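Local coordinates for cysteine synthase (Helicobacter pylori, PDB 6AHI), which catalyses the pyridoxal-phosphate-dependent formation of L-cysteine and acetate from O-acetyl-L-serine and hydrogen sulfide, and has cystathionine beta-synthase activity as well, at residues P150-P153 with A154-H158; D297-L300 with S301-I304. All blocks are in the same frame, centred on the assembly; numbering follows the deposited sequence.

Interaction 1: residues P150-P153 with A154-H158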
ATOM      1  N   PRO A 150      25.286 -14.128   0.271  1.00 49.08           N
ATOM      2  CA  PRO A 150      25.587 -13.197  -0.829  1.00 46.71           C
ATOM      3  C   PRO A 150      24.459 -13.042  -1.864  1.00 45.08           C
ATOM      4  O   PRO A 150      24.482 -12.134  -2.698  1.00 43.03           O
ATOM      5  CB  PRO A 150      26.818 -13.781  -1.529  1.00 48.50           C
ATOM      6  CG  PRO A 150      26.914 -15.217  -1.031  1.00 51.89           C
ATOM      7  CD  PRO A 150      26.226 -15.265   0.317  1.00 51.56           C
ATOM      8  N   ASP A 151      23.456 -13.915  -1.818  1.00 45.80           N
ATOM      9  CA  ASP A 151      22.309 -13.791  -2.726  1.00 45.25           C
ATOM     10  C   ASP A 151      21.417 -12.622  -2.308  1.00 41.02           C
ATOM     11  O   ASP A 151      20.586 -12.201  -3.080  1.00 37.39           O
ATOM     12  CB  ASP A 151      21.457 -15.061  -2.776  1.00 48.88           C
ATOM     13  CG  ASP A 151      22.170 -16.237  -3.407  1.00 56.43           C
ATOM     14  OD1 ASP A 151      23.010 -15.990  -4.313  1.00 63.25           O
ATOM     15  OD2 ASP A 151      21.898 -17.376  -2.978  1.00 58.25           O
ATOM     16  N   ASN A 152      21.573 -12.142  -1.067  1.00 40.32           N
ATOM     17  CA  ASN A 152      20.864 -10.958  -0.599  1.00 38.23           C
ATOM     18  C   ASN A 152      21.272  -9.763  -1.473  1.00 35.40           C
ATOM     19  O   ASN A 152      20.450  -9.259  -2.237  1.00 33.82           O
ATOM     20  CB  ASN A 152      21.047 -10.805   0.917  1.00 39.20           C
ATOM     21  CG  ASN A 152      20.459  -9.534   1.500  1.00 38.55           C
ATOM     22  OD1 ASN A 152      19.843  -8.732   0.793  1.00 37.96           O
ATOM     23  ND2 ASN A 152      20.654  -9.348   2.800  1.00 40.89           N
ATOM     24  N   PRO A 153      22.526  -9.248  -1.437  1.00 34.94           N
ATOM     25  CA  PRO A 153      22.899  -8.152  -2.332  1.00 33.47           C
ATOM     26  C   PRO A 153      22.702  -8.496  -3.819  1.00 33.41           C
ATOM     27  O   PRO A 153      22.315  -7.611  -4.611  1.00 33.10           O
ATOM     28  CB  PRO A 153      24.361  -7.815  -1.995  1.00 34.30           C
ATOM     29  CG  PRO A 153      24.844  -8.944  -1.096  1.00 36.22           C
ATOM     30  CD  PRO A 153      23.613  -9.620  -0.522  1.00 36.37           C
ATOM     31  N   ALA A 154      22.905  -9.758  -4.203  1.00 34.78           N
ATOM     32  CA  ALA A 154      22.764 -10.132  -5.616  1.00 35.18           C
ATOM     33  C   ALA A 154      21.354  -9.842  -6.107  1.00 34.48           C
ATOM     34  O   ALA A 154      21.152  -9.467  -7.302  1.00 33.37           O
ATOM     35  CB  ALA A 154      23.078 -11.572  -5.845  1.00 38.24           C
ATOM     36  N   ALA A 155      20.369 -10.021  -5.220  1.00 33.74           N
ATOM     37  CA  ALA A 155      18.972  -9.783  -5.653  1.00 33.98           C
ATOM     38  C   ALA A 155      18.808  -8.363  -6.194  1.00 32.18           C
ATOM     39  O   ALA A 155      18.108  -8.117  -7.231  1.00 29.86           O
ATOM     40  CB  ALA A 155      18.031 -10.020  -4.512  1.00 33.79           C
ATOM     41  N   TYR A 156      19.410  -7.408  -5.472  1.00 31.68           N
ATOM     42  CA  TYR A 156      19.224  -5.997  -5.826  1.00 29.58           C
ATOM     43  C   TYR A 156      20.051  -5.652  -7.066  1.00 29.48           C
ATOM     44  O   TYR A 156      19.613  -4.860  -7.939  1.00 28.10           O
ATOM     45  CB  TYR A 156      19.502  -5.102  -4.620  1.00 29.11           C
ATOM     46  CG  TYR A 156      18.628  -5.443  -3.445  1.00 30.31           C
ATOM     47  CD1 TYR A 156      17.301  -5.042  -3.408  1.00 29.19           C
ATOM     48  CD2 TYR A 156      19.100  -6.240  -2.415  1.00 31.13           C
ATOM     49  CE1 TYR A 156      16.466  -5.419  -2.369  1.00 30.21           C
ATOM     50  CE2 TYR A 156      18.290  -6.591  -1.350  1.00 33.86           C
ATOM     51  CZ  TYR A 156      16.959  -6.189  -1.334  1.00 32.47           C
ATOM     52  OH  TYR A 156      16.152  -6.516  -0.276  1.00 33.74           O
ATOM     53  N   TYR A 157      21.242  -6.240  -7.136  1.00 31.69           N
ATOM     54  CA  TYR A 157      22.126  -6.110  -8.260  1.00 33.53           C
ATOM     55  C   TYR A 157      21.407  -6.466  -9.564  1.00 33.82           C
ATOM     56  O   TYR A 157      21.642  -5.832 -10.576  1.00 34.36           O
ATOM     57  CB  TYR A 157      23.366  -6.970  -8.055  1.00 35.54           C
ATOM     58  CG  TYR A 157      24.343  -6.912  -9.200  1.00 37.60           C
ATOM     59  CD1 TYR A 157      25.328  -5.941  -9.260  1.00 37.97           C
ATOM     60  CD2 TYR A 157      24.273  -7.829 -10.235  1.00 40.28           C
ATOM     61  CE1 TYR A 157      26.227  -5.893 -10.318  1.00 41.48           C
ATOM     62  CE2 TYR A 157      25.170  -7.803 -11.290  1.00 42.31           C
ATOM     63  CZ  TYR A 157      26.141  -6.819 -11.343  1.00 42.60           C
ATOM     64  OH  TYR A 157      27.011  -6.785 -12.393  1.00 45.86           O
ATOM     65  N   HIS A 158      20.546  -7.494  -9.528  1.00 37.10           N
ATOM     66  CA  HIS A 158      19.922  -8.073 -10.734  1.00 37.10           C
ATOM     67  C   HIS A 158      18.546  -7.461 -11.045  1.00 35.97           C
ATOM     68  O   HIS A 158      18.072  -7.625 -12.160  1.00 35.26           O
ATOM     69  CB  HIS A 158      19.853  -9.605 -10.606  1.00 40.98           C
ATOM     70  CG  HIS A 158      21.174 -10.280 -10.862  1.00 43.62           C
ATOM     71  ND1 HIS A 158      21.783 -10.219 -12.090  1.00 46.54           N
ATOM     72  CD2 HIS A 158      22.009 -10.999 -10.072  1.00 46.35           C
ATOM     73  CE1 HIS A 158      22.923 -10.893 -12.064  1.00 49.23           C
ATOM     74  NE2 HIS A 158      23.092 -11.367 -10.829  1.00 48.17           N
TER
HETATM   75  O   HOH W   1      17.903  -7.008   2.283  1.00 37.32           O
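Ala154 N donates to Pro150 O (3.2 Å), Ala155 N to Asp151 O and Tyr157 N to Pro153 O (3.1 Å), the i to i+4 bonds of the first turns of helix 151-158; the last is the straightest, at 168°. Pro153, which has no N-H to give, fits here because it lies in the opening turn, and its ring packs on Arg190 of helix 183-195 and on Phe232. One turn on, Tyr156 brings its ring edge back to Asn152: Asn152 OD1 lies in the ring plane, 3.4 Å from Tyr156 CE2, and Asn152 O is 3.3 Å from Tyr156 CD2. Amide and ring planes stand 58° apart. A water joins the two polar ends, donating to Asn152 OD1 (3.0 Å) and accepting from Tyr156 OH (3.1 Å). These first turns lie beside the probable cofactor site of a fold-type II pyridoxal-phosphate enzyme: Asn152 ND2 is bound by Gln146 O and Ser181 OG, Ser181 being a cofactor-binding residue by similarity. Asn152 swings CG away from its own backbone N (chi1 175°), which sends the amide to Tyr156 and this site. Ala154 and Ala155 set their small side chains against Tyr52 of helix 48-60.

Interaction 2: residues D297-L300 with S301-I304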
ATOM      1  N   ASP A 297       2.147   2.296   7.206  1.00 27.48           N
ATOM      2  CA  ASP A 297       0.925   1.710   7.765  1.00 32.03           C
ATOM      3  C   ASP A 297       1.225   0.673   8.840  1.00 33.25           C
ATOM      4  O   ASP A 297       0.450   0.532   9.771  1.00 32.15           O
ATOM      5  CB  ASP A 297       0.088   0.999   6.703  1.00 35.72           C
ATOM      6  CG  ASP A 297      -0.351   1.912   5.587  1.00 38.70           C
ATOM      7  OD1 ASP A 297       0.535   2.591   4.968  1.00 43.54           O
ATOM      8  OD2 ASP A 297      -1.551   1.938   5.341  1.00 45.49           O
ATOM      9  N   ARG A 298       2.337  -0.050   8.705  1.00 34.03           N
ATOM     10  CA  ARG A 298       2.628  -1.131   9.654  1.00 34.67           C
ATOM     11  C   ARG A 298       3.209  -0.560  10.960  1.00 34.48           C
ATOM     12  O   ARG A 298       3.498  -1.324  11.854  1.00 37.77           O
ATOM     13  CB  ARG A 298       3.597  -2.152   9.039  1.00 38.16           C
ATOM     14  CG  ARG A 298       2.994  -3.140   8.042  1.00 37.52           C
ATOM     15  CD  ARG A 298       2.755  -2.609   6.665  1.00 37.01           C
ATOM     16  NE  ARG A 298       2.271  -3.610   5.714  1.00 36.83           N
ATOM     17  CZ  ARG A 298       3.032  -4.273   4.842  1.00 37.67           C
ATOM     18  NH1 ARG A 298       4.352  -4.255   4.950  1.00 39.17           N
ATOM     19  NH2 ARG A 298       2.456  -4.959   3.871  1.00 37.28           N
ATOM     20  N   TYR A 299       3.311   0.766  11.104  1.00 31.51           N
ATOM     21  CA  TYR A 299       3.869   1.370  12.274  1.00 32.71           C
ATOM     22  C   TYR A 299       2.899   2.349  12.943  1.00 33.79           C
ATOM     23  O   TYR A 299       3.276   3.014  13.902  1.00 34.84           O
ATOM     24  CB  TYR A 299       5.182   2.084  11.955  1.00 31.67           C
ATOM     25  CG  TYR A 299       6.188   1.241  11.220  1.00 30.74           C
ATOM     26  CD1 TYR A 299       7.001   0.324  11.875  1.00 32.31           C
ATOM     27  CD2 TYR A 299       6.313   1.357   9.844  1.00 28.93           C
ATOM     28  CE1 TYR A 299       7.922  -0.443  11.174  1.00 32.76           C
ATOM     29  CE2 TYR A 299       7.243   0.620   9.130  1.00 28.31           C
ATOM     30  CZ  TYR A 299       8.042  -0.294   9.796  1.00 30.87           C
ATOM     31  OH  TYR A 299       8.958  -1.003   9.067  1.00 30.97           O
ATOM     32  N   LEU A 300       1.632   2.362  12.531  1.00 32.92           N
ATOM     33  CA  LEU A 300       0.677   3.317  13.117  1.00 35.33           C
ATOM     34  C   LEU A 300       0.431   2.993  14.601  1.00 39.73           C
ATOM     35  O   LEU A 300       0.240   3.912  15.367  1.00 42.38           O
ATOM     36  CB  LEU A 300      -0.619   3.333  12.299  1.00 35.33           C
ATOM     37  CG  LEU A 300      -0.456   3.872  10.874  1.00 33.27           C
ATOM     38  CD1 LEU A 300      -1.691   3.656  10.022  1.00 33.44           C
ATOM     39  CD2 LEU A 300      -0.098   5.349  10.911  1.00 33.12           C
ATOM     40  N   SER A 301       0.479   1.714  14.995  1.00 41.23           N
ATOM     41  CA  SER A 301       0.296   1.320  16.422  1.00 47.66           C
ATOM     42  C   SER A 301       1.470   1.808  17.288  1.00 47.66           C
ATOM     43  O   SER A 301       1.371   1.841  18.503  1.00 49.92           O
ATOM     44  CB  SER A 301       0.102  -0.172  16.575  1.00 49.43           C
ATOM     45  OG  SER A 301       1.233  -0.882  16.099  1.00 51.91           O
ATOM     46  N   LYS A 302       2.591   2.147  16.660  1.00 46.17           N
ATOM     47  CA  LYS A 302       3.764   2.609  17.365  1.00 47.60           C
ATOM     48  C   LYS A 302       3.881   4.135  17.309  1.00 45.45           C
ATOM     49  O   LYS A 302       4.897   4.667  17.717  1.00 42.34           O
ATOM     50  CB  LYS A 302       5.003   1.960  16.758  1.00 49.19           C
ATOM     51  CG  LYS A 302       4.950   0.441  16.706  1.00 54.44           C
ATOM     52  CD  LYS A 302       6.211  -0.149  16.103  1.00 58.47           C
ATOM     53  CE  LYS A 302       6.525  -1.557  16.573  1.00 62.61           C
ATOM     54  NZ  LYS A 302       6.991  -1.589  17.981  1.00 67.25           N
ATOM     55  N   GLY A 303       2.846   4.832  16.825  1.00 43.14           N
ATOM     56  CA  GLY A 303       2.857   6.288  16.866  1.00 42.29           C
ATOM     57  C   GLY A 303       3.848   6.898  15.880  1.00 39.54           C
ATOM     58  O   GLY A 303       4.386   7.995  16.098  1.00 38.64           O
ATOM     59  N   ILE A 304       4.072   6.208  14.762  1.00 36.45           N
ATOM     60  CA  ILE A 304       4.982   6.705  13.739  1.00 34.94           C
ATOM     61  C   ILE A 304       4.722   8.199  13.470  1.00 34.48           C
ATOM     62  O   ILE A 304       5.685   8.936  13.283  1.00 33.86           O
ATOM     63  CB  ILE A 304       4.933   5.862  12.445  1.00 32.45           C
ATOM     64  CG1 ILE A 304       5.986   6.337  11.449  1.00 30.64           C
ATOM     65  CG2 ILE A 304       3.546   5.829  11.814  1.00 31.02           C
ATOM     66  CD1 ILE A 304       6.208   5.392  10.288  1.00 29.73           C
TER
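Ser301 continues the 3-10 turn begun by Tyr299 and Leu300, and its hydroxyl leaves the contact to bond Glu103 OE1. Lys302 N donates to Tyr299 O (3.0 Å), the i to i+3 bond of a 3-10 turn. The aliphatic part of Lys302 runs past the Tyr299 ring, CD at the ring edge 4.3 Å from Tyr299 CD1, while its ammonium forms a long, weak ion pair with Glu222. Gly303 N bonds Leu300 O (3.1 Å, 163°), and its phi is positive (71°). Together with a weak 6→1 bond from Ile304 N to Tyr299 O (3.4 Å), this makes a Schellman motif, with Gly303 as the C' residue and Ile304, at C'', packing back on Tyr299. The motif lies in the C-terminal loop after strand 287-292, at the dimer interface: Leu300 O also accepts from Gln106 NE2 of the second subunit, Arg298 NE is bridged to Asp297 OD2 of that subunit, and Asp297 OD2 to its Arg298 NE. Ile304 extends CG1 away from its backbone N (chi1 -175°), which lays CD1 against Tyr299 CB (3.8 Å), while the other branch, CG2, meets Leu300 CD2 (3.8 Å). Ile304 also touches Phe250 and Thr253 of helix 246-260. Tyr299 OH, at the opposite end of its ring, is bonded by Asp294 and Lys104.

Overall arrangement
Interactions 1 and 2 are both one-turn contacts within a continuous stretch, partly buried and on opposite sides of the chain's centre, with centres 29 Å and nearest atoms about 13 Å apart. Residues 150-158 begin a regular helix wedged between helices 48-60 and 183-195, with a polar, water-bridged face close to the probable cofactor site and no contact with the second subunit. Residues 297-304 are 3-10 and loop, held by backbone bonds and apolar packing of Tyr299 and Leu300 on Ile304, and involved in the dimer interface. Each comes near a cofactor-binding residue assigned by similarity: Asn152 lies about 3 Å from Ser181 and Tyr299 about 4 Å from Asn76, side chain to side chain.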